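Local coordinates for acetyltransferase, GNAT family (Enterococcus faecalis, PDB 1U6M), which probably transfers an acyl group, most likely acetyl from acetyl-CoA, to an acceptor substrate, at residues A44-T47 and T51-Y54; Y62-E67 and R125-G130; P86-F91 and E98-F103; E106-L109 and W113-D116; I129-L134 and A165-K170. One frame throughout, in Å; residues are numbered along the deposited sequence.

Interaction 1: A44-T47 and T51-Y54; sequences AEAT and TYRY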
# COMPACT_ATOMS: atom_id res chain seq x y z
N ALA A 44 -5.69 7.77 10.10
CA ALA A 44 -6.88 8.35 9.37
C ALA A 44 -6.68 9.77 9.04
O ALA A 44 -6.97 10.22 7.91
CB ALA A 44 -8.16 8.20 10.14
N GLU A 45 -6.14 10.50 10.00
CA GLU A 45 -5.80 11.89 9.73
C GLU A 45 -4.74 12.01 8.62
O GLU A 45 -4.85 12.89 7.80
CB GLU A 45 -5.36 12.59 11.03
CG GLU A 45 -5.09 14.09 10.87
CD GLU A 45 -4.71 14.80 12.19
OE1 GLU A 45 -4.15 15.94 12.08
OE2 GLU A 45 -4.97 14.22 13.31
N ALA A 46 -3.73 11.14 8.57
CA ALA A 46 -2.67 11.27 7.51
C ALA A 46 -3.22 10.97 6.05
O ALA A 46 -2.78 11.50 5.04
CB ALA A 46 -1.44 10.39 7.86
N THR A 47 -4.17 10.04 6.01
CA THR A 47 -5.02 9.68 4.86
C THR A 47 -5.60 10.87 4.05
O THR A 47 -5.80 10.76 2.82
CB THR A 47 -6.10 8.76 5.46
OG1 THR A 47 -5.74 7.40 5.23
CG2 THR A 47 -7.42 9.07 5.04
N THR A 51 -0.47 13.52 -0.82
CA THR A 51 0.85 12.89 -1.01
C THR A 51 1.17 11.75 -0.03
O THR A 51 2.18 11.05 -0.20
CB THR A 51 2.02 13.92 -0.93
OG1 THR A 51 2.18 14.37 0.40
CG2 THR A 51 1.79 15.17 -1.82
N TYR A 52 0.35 11.53 0.98
CA TYR A 52 0.64 10.45 1.94
C TYR A 52 0.64 9.06 1.25
O TYR A 52 -0.16 8.81 0.32
CB TYR A 52 -0.34 10.49 3.12
CG TYR A 52 -0.06 9.43 4.15
CD1 TYR A 52 1.24 9.29 4.69
CD2 TYR A 52 -1.09 8.58 4.62
CE1 TYR A 52 1.53 8.29 5.61
CE2 TYR A 52 -0.79 7.56 5.58
CZ TYR A 52 0.54 7.45 6.06
OH TYR A 52 0.87 6.48 6.99
N ARG A 53 1.56 8.19 1.69
CA ARG A 53 1.61 6.78 1.30
C ARG A 53 0.20 6.15 1.13
O ARG A 53 -0.11 5.53 0.11
CB ARG A 53 2.41 6.00 2.32
CG ARG A 53 2.64 4.54 1.89
CD ARG A 53 3.39 3.79 3.01
NE ARG A 53 4.79 4.26 3.13
CZ ARG A 53 5.82 3.69 2.49
NH1 ARG A 53 5.64 2.65 1.69
NH2 ARG A 53 7.04 4.17 2.63
N TYR A 54 -0.64 6.35 2.13
CA TYR A 54 -1.99 5.85 2.14
C TYR A 54 -2.97 6.96 2.02
O TYR A 54 -4.05 6.85 2.59
CB TYR A 54 -2.25 5.05 3.45
CG TYR A 54 -1.26 3.92 3.63
CD1 TYR A 54 -1.22 2.84 2.73
CD2 TYR A 54 -0.36 3.90 4.68
CE1 TYR A 54 -0.28 1.77 2.90
CE2 TYR A 54 0.58 2.84 4.81
CZ TYR A 54 0.59 1.81 3.92
OH TYR A 54 1.49 0.78 4.07
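Ala46 sets its methyl over one face of the Tyr52 ring, and this is where the contact packs tightly. CB stands 3.8 Å from the ring centroid, only 15° off the normal, a CH-pi approach displaced toward the CD2-CE2 side, while the carbonyl O of Ala46 lies 3.3 Å from Tyr52 CB. With CG anti to the backbone N (chi1 -178°), the ring of Tyr52 lies against the C-terminal part of the helix. Its other face is taken by its own chain, with the backbone N of Tyr54 and CB of Arg53 over the rim, so the ring is sandwiched. In this GNAT domain the chain after helix 36-47 folds back on it before entering strand 59-64; Leu87 and Pro86 of helix 85-93 also touch Tyr52. The second anchor is polar and buried: Thr47 OG1 donates to Tyr54 O at 3.2 Å, the donor tilted 33° from the carbonyl plane. On the looser side, Thr51 points away and Glu45 is partly exposed, its OE2 hydrogen-bonded to His94. Arg53 carries its guanidinium away from the helix to salt bridges with Asp84 and Asp116.

Interaction 2: Y62-E67 and R125-G130; sequences YEHAGE and RGMGIG. With SO4 (sulfate ion), chain E.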
# COMPACT_ATOMS: atom_id res chain seq x y z
N TYR A 62 -12.08 -1.75 -3.10
CA TYR A 62 -13.09 -2.74 -3.49
C TYR A 62 -14.26 -2.77 -2.51
O TYR A 62 -14.10 -3.16 -1.37
CB TYR A 62 -12.49 -4.13 -3.58
CG TYR A 62 -13.42 -5.12 -4.24
CD1 TYR A 62 -14.42 -5.78 -3.50
CD2 TYR A 62 -13.33 -5.37 -5.59
CE1 TYR A 62 -15.27 -6.70 -4.09
CE2 TYR A 62 -14.19 -6.25 -6.20
CZ TYR A 62 -15.13 -6.92 -5.44
OH TYR A 62 -15.93 -7.81 -6.09
N GLU A 63 -15.44 -2.40 -2.96
CA GLU A 63 -16.62 -2.31 -2.08
C GLU A 63 -17.50 -3.57 -2.17
O GLU A 63 -17.94 -3.95 -3.25
CB GLU A 63 -17.42 -1.06 -2.43
CG GLU A 63 -18.07 -0.37 -1.31
CD GLU A 63 -18.81 0.84 -1.79
OE1 GLU A 63 -18.19 1.93 -1.87
OE2 GLU A 63 -20.02 0.71 -2.06
N HIS A 64 -17.65 -4.28 -1.07
CA HIS A 64 -18.47 -5.47 -1.05
C HIS A 64 -19.62 -5.25 -0.07
O HIS A 64 -19.40 -4.87 1.07
CB HIS A 64 -17.70 -6.74 -0.68
CG HIS A 64 -18.60 -7.94 -0.51
ND1 HIS A 64 -19.03 -8.39 0.72
CD2 HIS A 64 -19.23 -8.71 -1.44
CE1 HIS A 64 -19.85 -9.42 0.56
NE2 HIS A 64 -19.99 -9.63 -0.74
N ALA A 65 -20.85 -5.47 -0.53
CA ALA A 65 -22.07 -5.24 0.28
C ALA A 65 -22.03 -3.80 0.81
O ALA A 65 -22.24 -3.59 2.02
CB ALA A 65 -22.17 -6.28 1.48
N GLY A 66 -21.73 -2.84 -0.08
CA GLY A 66 -21.52 -1.41 0.30
C GLY A 66 -20.57 -1.09 1.47
O GLY A 66 -20.81 -0.19 2.25
N GLU A 67 -19.48 -1.84 1.57
CA GLU A 67 -18.52 -1.69 2.63
C GLU A 67 -17.12 -1.87 2.01
O GLU A 67 -16.95 -2.71 1.14
CB GLU A 67 -18.81 -2.81 3.61
CG GLU A 67 -17.84 -2.95 4.74
CD GLU A 67 -18.58 -3.15 6.02
OE1 GLU A 67 -18.64 -2.18 6.82
OE2 GLU A 67 -19.15 -4.25 6.19
N ARG A 125 -11.83 -12.56 3.37
CA ARG A 125 -10.80 -13.37 2.78
C ARG A 125 -11.44 -14.48 2.02
O ARG A 125 -12.53 -14.97 2.39
CB ARG A 125 -9.85 -13.99 3.83
CG ARG A 125 -9.03 -13.01 4.73
CD ARG A 125 -8.54 -11.73 4.01
NE ARG A 125 -7.60 -12.09 2.96
CZ ARG A 125 -6.29 -12.23 3.12
NH1 ARG A 125 -5.70 -12.00 4.30
NH2 ARG A 125 -5.54 -12.58 2.09
N GLY A 126 -10.76 -14.91 0.96
CA GLY A 126 -11.12 -16.14 0.29
C GLY A 126 -12.16 -15.85 -0.75
O GLY A 126 -12.71 -16.79 -1.30
N MET A 127 -12.40 -14.57 -1.04
CA MET A 127 -13.41 -14.13 -2.03
C MET A 127 -12.84 -13.54 -3.32
O MET A 127 -13.57 -12.96 -4.09
CB MET A 127 -14.42 -13.15 -1.44
CG MET A 127 -15.04 -13.60 -0.11
SD MET A 127 -16.00 -12.35 0.78
CE MET A 127 -16.66 -11.35 -0.44
N GLY A 128 -11.58 -13.76 -3.63
CA GLY A 128 -11.09 -13.19 -4.91
C GLY A 128 -10.78 -11.68 -4.97
O GLY A 128 -10.46 -11.18 -6.04
N ILE A 129 -10.88 -10.94 -3.85
CA ILE A 129 -10.81 -9.45 -3.86
C ILE A 129 -9.43 -8.89 -4.23
O ILE A 129 -9.33 -7.99 -5.07
CB ILE A 129 -11.35 -8.85 -2.57
CG1 ILE A 129 -12.86 -9.16 -2.49
CG2 ILE A 129 -11.02 -7.28 -2.47
CD1 ILE A 129 -13.55 -8.80 -1.17
N GLY A 130 -8.37 -9.49 -3.69
CA GLY A 130 -7.02 -9.06 -3.98
C GLY A 130 -6.68 -9.19 -5.45
O GLY A 130 -6.03 -8.32 -6.05
O2 SO4 E . -6.89 -12.24 -0.55
O3 SO4 E . -8.16 -12.25 -1.86
O4 SO4 E . -8.16 -12.99 -0.36
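Tyr62, on strand 59-64, meets Ile129 in the first turn of helix 129-135. CG2 of Ile129 touches Tyr62 CB at 3.6 Å, while CG1 lies over a face of the phenol ring, 4.2 Å from its centroid, in a CH-pi contact. The hydroxyl is hydrogen-bonded to the backbone N of Ser2 and weakly to Lys132 NZ. Two residues on, His64 has its CG anti to the backbone N (chi1 173°), which turns the imidazole toward Met127. The methionine lies over one face of that ring in a second CH-pi contact: CE sits above the centre, 3.7 Å from the centroid and 5° off the normal. Its chain bends at the last torsion to bring the methyl there, leaving SD farther back at 5.0 Å from the same centroid. Beyond His64 the chain turns through Ala65 and Gly66 to Glu67, whose carboxylate forms a salt bridge with Arg123. Behind the hydrophobic contact, a sulfate accepts a bond from Arg125 NH2 to O2 at 3.0 Å and weak ones from the backbone N of Gly126 and of Gly130. The sequence Arg-Gly-Met-Gly-Ile-Gly, with Gly128 as N-cap, fits the Arg/Gln-x-x-Gly-x-Gly/Ala motif of the GNAT pyrophosphate-binding loop, and the sulfate probably marks where a phosphate of acetyl-CoA would lie.

Interaction 3: P86-F91 and E98-F103; sequences PLREVF and EDVRLF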
# COMPACT_ATOMS: atom_id res chain seq x y z
N PRO A 86 3.65 13.31 5.48
CA PRO A 86 2.35 13.58 6.13
C PRO A 86 2.10 12.92 7.50
O PRO A 86 1.56 13.60 8.40
CB PRO A 86 1.34 13.12 5.06
CG PRO A 86 2.05 13.51 3.75
CD PRO A 86 3.45 13.03 4.03
N LEU A 87 2.50 11.65 7.68
CA LEU A 87 2.32 10.97 8.98
C LEU A 87 3.23 11.61 10.07
O LEU A 87 2.81 11.73 11.20
CB LEU A 87 2.63 9.46 8.93
CG LEU A 87 1.80 8.48 9.77
CD1 LEU A 87 2.50 7.12 10.25
CD2 LEU A 87 0.84 9.07 10.84
N ARG A 88 4.46 11.96 9.71
CA ARG A 88 5.36 12.71 10.62
C ARG A 88 4.79 14.08 11.06
O ARG A 88 4.89 14.45 12.20
CB ARG A 88 6.73 12.87 9.98
CG ARG A 88 7.33 11.48 9.56
CD ARG A 88 8.82 11.52 9.36
NE ARG A 88 9.32 10.25 8.86
CZ ARG A 88 9.55 9.20 9.63
NH1 ARG A 88 9.36 9.29 10.93
NH2 ARG A 88 9.99 8.08 9.09
N GLU A 89 4.14 14.79 10.14
CA GLU A 89 3.45 16.02 10.39
C GLU A 89 2.29 15.86 11.36
O GLU A 89 2.12 16.68 12.26
CB GLU A 89 2.89 16.60 9.09
CG GLU A 89 3.88 17.33 8.18
CD GLU A 89 3.16 17.98 6.96
OE1 GLU A 89 2.22 18.86 7.20
OE2 GLU A 89 3.51 17.56 5.79
N VAL A 90 1.48 14.83 11.15
CA VAL A 90 0.38 14.45 12.02
C VAL A 90 0.91 14.10 13.42
O VAL A 90 0.34 14.57 14.41
CB VAL A 90 -0.48 13.27 11.40
CG1 VAL A 90 -1.34 12.59 12.41
CG2 VAL A 90 -1.23 13.73 10.15
N PHE A 91 1.93 13.25 13.52
CA PHE A 91 2.65 13.04 14.82
C PHE A 91 3.09 14.33 15.53
O PHE A 91 2.79 14.52 16.69
CB PHE A 91 3.88 12.13 14.65
CG PHE A 91 3.57 10.68 14.72
CD1 PHE A 91 2.56 10.13 13.92
CD2 PHE A 91 4.25 9.86 15.60
CE1 PHE A 91 2.24 8.78 13.99
CE2 PHE A 91 3.93 8.50 15.69
CZ PHE A 91 2.92 7.96 14.85
N GLU A 98 8.62 13.12 15.90
CA GLU A 98 8.40 13.17 14.45
C GLU A 98 9.20 12.06 13.78
O GLU A 98 8.85 11.61 12.69
CB GLU A 98 8.89 14.52 14.00
CG GLU A 98 8.53 15.00 12.66
CD GLU A 98 9.25 16.34 12.37
OE1 GLU A 98 10.49 16.30 12.12
OE2 GLU A 98 8.59 17.41 12.44
N ASP A 99 10.24 11.58 14.45
CA ASP A 99 11.14 10.60 13.87
C ASP A 99 10.85 9.14 14.30
O ASP A 99 11.76 8.33 14.50
CB ASP A 99 12.57 11.02 14.19
CG ASP A 99 12.95 10.81 15.65
OD1 ASP A 99 12.13 10.91 16.59
OD2 ASP A 99 14.11 10.47 15.87
N VAL A 100 9.57 8.83 14.49
CA VAL A 100 9.06 7.44 14.64
C VAL A 100 9.61 6.60 13.47
O VAL A 100 9.61 7.05 12.31
CB VAL A 100 7.49 7.48 14.61
CG1 VAL A 100 7.00 8.18 13.36
CG2 VAL A 100 6.85 6.08 14.73
N ARG A 101 10.06 5.39 13.75
CA ARG A 101 10.51 4.45 12.74
C ARG A 101 9.29 3.93 11.94
O ARG A 101 8.33 3.44 12.52
CB ARG A 101 11.24 3.24 13.38
CG ARG A 101 12.11 3.57 14.58
CD ARG A 101 12.79 2.29 15.19
NE ARG A 101 13.67 1.75 14.17
CZ ARG A 101 14.99 1.85 14.18
NH1 ARG A 101 15.63 2.40 15.21
NH2 ARG A 101 15.65 1.41 13.14
N LEU A 102 9.38 4.03 10.62
CA LEU A 102 8.30 3.69 9.70
C LEU A 102 8.87 2.73 8.67
O LEU A 102 9.44 1.70 9.03
CB LEU A 102 7.71 4.95 9.05
CG LEU A 102 6.90 5.86 10.00
CD1 LEU A 102 6.31 7.16 9.36
CD2 LEU A 102 5.82 5.05 10.83
N PHE A 103 8.73 3.03 7.39
CA PHE A 103 9.32 2.15 6.35
C PHE A 103 10.66 2.62 5.86
O PHE A 103 10.91 3.81 5.68
CB PHE A 103 8.37 2.02 5.15
CG PHE A 103 6.94 1.78 5.53
CD1 PHE A 103 6.14 2.84 5.95
CD2 PHE A 103 6.39 0.51 5.44
CE1 PHE A 103 4.82 2.64 6.30
CE2 PHE A 103 5.05 0.32 5.77
CZ PHE A 103 4.28 1.38 6.21
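Helix 85-93 lies against the irregular chain that follows it, the two backbones coming nearest at Arg88 and Glu98, whose CA atoms are 4.9 Å apart. This is a helix and its returning loop within the GNAT domain, on the path from helix 85-93 to strand 112-120, with helix 36-47 also packing on Leu87 and Phe91. Arg88 does most of the binding. Its chain, extended from CG to NE, runs past Glu98 O, with CD 3.3 Å from it, and NH1 is gripped twice: by Glu98 O at 3.0 Å and by Val100 O at 2.6 Å, the N-H...O angle of the latter 169°. Both acceptors lie close to the guanidinium plane, and both use a lone pair in their own carbonyl planes, so the pair of bonds fixes the rotation of the flat group and satisfies two loop carbonyls. Leu102 comes from the opposite direction and lays CD1 over one guanidinium face, 3.8 Å from CZ. The same methyl touches Leu87 CD1 at 3.9 Å, joining the polar grip to the hydrophobic side of the helix. Phe91, one turn on from Leu87, receives Val100 on a ring face. The valine crosses the ring at about a right angle, and its chi1 of 55° sets CG1 between the backbone N and the carbonyl carbon. That methyl is thereby wedged between two partners, 4.2 Å from the Phe91 centroid and 3.6 Å from Arg88 NH1.

Interaction 4: E106-L109 and W113-D116; sequences EETL and WYLD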
# COMPACT_ATOMS: atom_id res chain seq x y z
N GLU A 106 13.24 2.12 0.14
CA GLU A 106 14.19 1.69 -0.89
C GLU A 106 13.69 0.53 -1.78
O GLU A 106 14.46 -0.37 -2.14
CB GLU A 106 15.55 1.39 -0.23
CG GLU A 106 16.30 2.66 0.29
CD GLU A 106 17.37 2.35 1.35
OE1 GLU A 106 17.43 1.22 1.87
OE2 GLU A 106 18.15 3.28 1.66
N GLU A 107 12.42 0.58 -2.17
CA GLU A 107 11.81 -0.60 -2.75
C GLU A 107 11.36 -0.48 -4.22
O GLU A 107 11.04 -1.48 -4.85
CB GLU A 107 10.71 -1.13 -1.82
CG GLU A 107 9.63 -0.17 -1.42
CD GLU A 107 8.78 -0.69 -0.25
OE1 GLU A 107 7.56 -0.44 -0.16
OE2 GLU A 107 9.36 -1.37 0.60
N THR A 108 11.36 0.73 -4.76
CA THR A 108 10.92 0.98 -6.13
C THR A 108 12.06 1.01 -7.14
O THR A 108 13.21 1.18 -6.76
CB THR A 108 10.06 2.27 -6.26
OG1 THR A 108 10.92 3.43 -6.23
CG2 THR A 108 9.02 2.35 -5.16
N LEU A 109 11.72 0.83 -8.42
CA LEU A 109 12.60 1.13 -9.55
C LEU A 109 12.11 2.38 -10.33
O LEU A 109 10.90 2.65 -10.36
CB LEU A 109 12.69 -0.04 -10.53
CG LEU A 109 13.38 -1.34 -10.11
CD1 LEU A 109 13.63 -2.17 -11.34
CD2 LEU A 109 14.71 -1.09 -9.33
N TRP A 113 4.91 2.60 -12.03
CA TRP A 113 3.92 2.85 -10.99
C TRP A 113 4.08 1.69 -9.99
O TRP A 113 3.97 0.51 -10.36
CB TRP A 113 2.55 2.88 -11.57
CG TRP A 113 1.46 3.38 -10.62
CD1 TRP A 113 0.99 4.66 -10.51
CD2 TRP A 113 0.69 2.60 -9.67
NE1 TRP A 113 -0.02 4.72 -9.56
CE2 TRP A 113 -0.21 3.47 -9.03
CE3 TRP A 113 0.70 1.24 -9.30
CZ2 TRP A 113 -1.12 3.03 -8.05
CZ3 TRP A 113 -0.21 0.80 -8.31
CH2 TRP A 113 -1.09 1.68 -7.71
N TYR A 114 4.48 2.02 -8.76
CA TYR A 114 4.81 0.98 -7.81
C TYR A 114 3.60 0.56 -6.93
O TYR A 114 2.95 1.43 -6.30
CB TYR A 114 5.95 1.43 -6.92
CG TYR A 114 6.30 0.39 -5.87
CD1 TYR A 114 6.05 0.63 -4.50
CD2 TYR A 114 6.86 -0.83 -6.22
CE1 TYR A 114 6.40 -0.33 -3.53
CE2 TYR A 114 7.19 -1.80 -5.22
CZ TYR A 114 6.95 -1.53 -3.91
OH TYR A 114 7.24 -2.48 -2.95
N LEU A 115 3.31 -0.75 -6.90
CA LEU A 115 2.27 -1.29 -6.04
C LEU A 115 2.83 -1.52 -4.66
O LEU A 115 3.60 -2.44 -4.45
CB LEU A 115 1.66 -2.59 -6.61
CG LEU A 115 0.72 -3.43 -5.70
CD1 LEU A 115 -0.46 -2.63 -5.29
CD2 LEU A 115 0.30 -4.82 -6.36
N ASP A 116 2.42 -0.68 -3.72
CA ASP A 116 2.84 -0.74 -2.33
C ASP A 116 2.12 -1.89 -1.58
O ASP A 116 2.74 -2.71 -0.94
CB ASP A 116 2.48 0.60 -1.69
CG ASP A 116 3.02 0.73 -0.29
OD1 ASP A 116 3.82 1.65 -0.04
OD2 ASP A 116 2.68 -0.08 0.57
O HOH W 1 5.53 -0.71 2.20
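The irregular chain 106-109 passes alongside strand 112-120, the backbones nearest at Thr108 and Tyr114, whose CA atoms are 6.3 Å apart; the direct contact is made mainly by side chains. Thr108 lays CG2 over a face of the Tyr114 ring, 3.4 Å from CG and 29° off the normal from the centroid, so the methyl favours the root of the ring. Glu107 meets the other end of the ring, its chain crossing the phenol at about a right angle with the carboxylate plane 56° from the ring plane. OE1 arrives at the ring edge, 3.6 Å from CE1. The tyrosine reaches this pair because its CG lies anti to the backbone N (chi1 178°). The threonine hydroxyl is hydrogen-bonded to Glu80, and Tyr114 OH has a weak hydrogen bond with Asn152 ND2. Asp116, farther along the strand, brings OD1 to 4.3 Å from Glu107 OE1; a water between the two acids donates to Glu107 OE1 at 3.1 Å and, weakly, to Asp116 OD2. Asp116 OD1 also accepts a hydrogen bond from Tyr75 OH, on strand 67-76, which neighbours strand 112-120 in the central GNAT sheet. Two carboxylates this close are probably eased by the donating water and by the nearby arginine, Arg53.

Interaction 5: I129-L134 and A165-K170; sequences IGSKLL and ASKGFK. With SO4 (sulfate ion), chain E.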
# COMPACT_ATOMS: atom_id res chain seq x y z
N ILE A 129 -10.88 -10.94 -3.85
CA ILE A 129 -10.81 -9.45 -3.86
C ILE A 129 -9.43 -8.89 -4.23
O ILE A 129 -9.33 -7.99 -5.07
CB ILE A 129 -11.35 -8.85 -2.57
CG1 ILE A 129 -12.86 -9.16 -2.49
CG2 ILE A 129 -11.02 -7.28 -2.47
CD1 ILE A 129 -13.55 -8.80 -1.17
N GLY A 130 -8.37 -9.49 -3.69
CA GLY A 130 -7.02 -9.06 -3.98
C GLY A 130 -6.68 -9.19 -5.45
O GLY A 130 -6.03 -8.32 -6.05
N SER A 131 -7.16 -10.27 -6.04
CA SER A 131 -6.81 -10.62 -7.36
C SER A 131 -7.61 -9.76 -8.29
O SER A 131 -7.08 -9.36 -9.30
CB SER A 131 -6.97 -12.13 -7.61
OG SER A 131 -7.36 -12.36 -8.97
N LYS A 132 -8.83 -9.40 -7.93
CA LYS A 132 -9.58 -8.38 -8.71
C LYS A 132 -9.07 -6.94 -8.62
O LYS A 132 -9.19 -6.20 -9.56
CB LYS A 132 -11.03 -8.29 -8.26
CG LYS A 132 -11.81 -9.49 -8.49
CD LYS A 132 -13.22 -9.17 -8.01
CE LYS A 132 -13.99 -8.48 -9.12
NZ LYS A 132 -15.39 -9.06 -9.11
N LEU A 133 -8.58 -6.54 -7.45
CA LEU A 133 -7.96 -5.25 -7.29
C LEU A 133 -6.72 -5.15 -8.19
O LEU A 133 -6.50 -4.14 -8.85
CB LEU A 133 -7.63 -5.00 -5.79
CG LEU A 133 -8.79 -4.46 -4.94
CD1 LEU A 133 -8.41 -4.52 -3.50
CD2 LEU A 133 -9.12 -3.04 -5.36
N LEU A 134 -5.95 -6.21 -8.24
CA LEU A 134 -4.76 -6.31 -9.04
C LEU A 134 -5.10 -6.22 -10.56
O LEU A 134 -4.38 -5.52 -11.31
CB LEU A 134 -4.08 -7.61 -8.65
CG LEU A 134 -2.83 -8.13 -9.29
CD1 LEU A 134 -1.68 -7.12 -9.22
CD2 LEU A 134 -2.49 -9.43 -8.57
N ALA A 165 3.03 -13.63 -11.83
CA ALA A 165 3.41 -14.25 -13.11
C ALA A 165 2.23 -14.47 -14.09
O ALA A 165 2.31 -14.15 -15.28
CB ALA A 165 4.15 -15.57 -12.87
N SER A 166 1.12 -15.00 -13.56
CA SER A 166 -0.02 -15.41 -14.36
C SER A 166 -0.80 -14.19 -14.82
O SER A 166 -1.70 -14.29 -15.64
CB SER A 166 -0.92 -16.33 -13.51
OG SER A 166 -1.88 -15.60 -12.70
N LYS A 167 -0.47 -13.03 -14.27
CA LYS A 167 -1.18 -11.79 -14.55
C LYS A 167 -0.29 -10.98 -15.47
O LYS A 167 -0.62 -9.87 -15.78
CB LYS A 167 -1.40 -10.99 -13.25
CG LYS A 167 -2.84 -10.93 -12.76
CD LYS A 167 -3.40 -12.30 -12.42
CE LYS A 167 -4.91 -12.24 -12.18
NZ LYS A 167 -5.18 -11.25 -11.06
N GLY A 168 0.84 -11.54 -15.86
CA GLY A 168 1.76 -10.88 -16.81
C GLY A 168 2.98 -10.20 -16.20
O GLY A 168 3.66 -9.47 -16.93
N PHE A 169 3.24 -10.37 -14.89
CA PHE A 169 4.43 -9.83 -14.22
C PHE A 169 5.70 -10.69 -14.50
O PHE A 169 5.61 -11.92 -14.60
CB PHE A 169 4.21 -9.69 -12.71
CG PHE A 169 3.38 -8.50 -12.30
CD1 PHE A 169 1.98 -8.58 -12.24
CD2 PHE A 169 4.00 -7.29 -11.93
CE1 PHE A 169 1.19 -7.50 -11.86
CE2 PHE A 169 3.22 -6.17 -11.54
CZ PHE A 169 1.81 -6.28 -11.50
N LYS A 170 6.86 -10.03 -14.65
CA LYS A 170 8.14 -10.66 -15.00
C LYS A 170 9.19 -10.19 -14.03
O LYS A 170 9.29 -8.99 -13.78
CB LYS A 170 8.63 -10.24 -16.38
CG LYS A 170 7.62 -10.18 -17.50
CD LYS A 170 7.52 -11.49 -18.17
CE LYS A 170 6.49 -11.43 -19.26
NZ LYS A 170 6.11 -12.84 -19.56
O2 SO4 E . -6.89 -12.24 -0.55
O3 SO4 E . -8.16 -12.25 -1.86
O4 SO4 E . -8.16 -12.99 -0.36
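Lys167 sends its bent side chain toward helix 129-135 and sets its ammonium beside Ser131. NZ donates to the hydroxyl OG of Ser131 at 3.2 Å and, more weakly, to the carbonyl O of the same residue, also at 3.2 Å. Bends at chi2 (62°) and chi4 (-58°) carry the amine to that side of the helix. Its strongest polar partner is Asp135, at the end of the helix, which forms a salt bridge with NZ. Next to this polar group, Leu134 sends CD2 to 4.1 Å from Lys167 NZ, and its other methyl, CD1, touches Phe169 CE1 at 3.9 Å; leucine and ring cross obliquely. Phe169 goes on to pack on Leu149 and Leu151 of strand 148-154. The loop itself turns through a Schellman motif closing helix 158-165, with Gly168 at positive phi (101°), and Gly168 N bonds back to Ala165 O at 3.1 Å. The N-terminal end of helix 129-135 faces the sulfate, in what is probably the acetyl-CoA pyrophosphate site of the GNAT fold. With a serine hydroxyl, a backbone carbonyl and a carboxylate around one ammonium, the lysine probably stays protonated and ties the loop to the helix by charge as well as by packing.

Overall arrangement
From the N terminus, interaction 1 closes first, folding the chain after helix 36-47 back on that helix. Interaction 2 opens next on strand 59-64 and closes far along the chain at the start of helix 129-135; within its span lie interaction 3, which returns a loop onto helix 85-93, and interaction 4, which sets the continuing loop against strand 112-120. Interaction 5 begins on the residues where interaction 2 ends, sharing Ile129 and Gly130 and the sulfate, and reaches the loop before strand 170-177. Interactions 1 and 3 touch, and the Arg53-Asp116 salt bridge joins interaction 1 to interaction 4. Interactions 3 and 5 lie on opposite sides of the chain's centre, about 31 Å apart between centres.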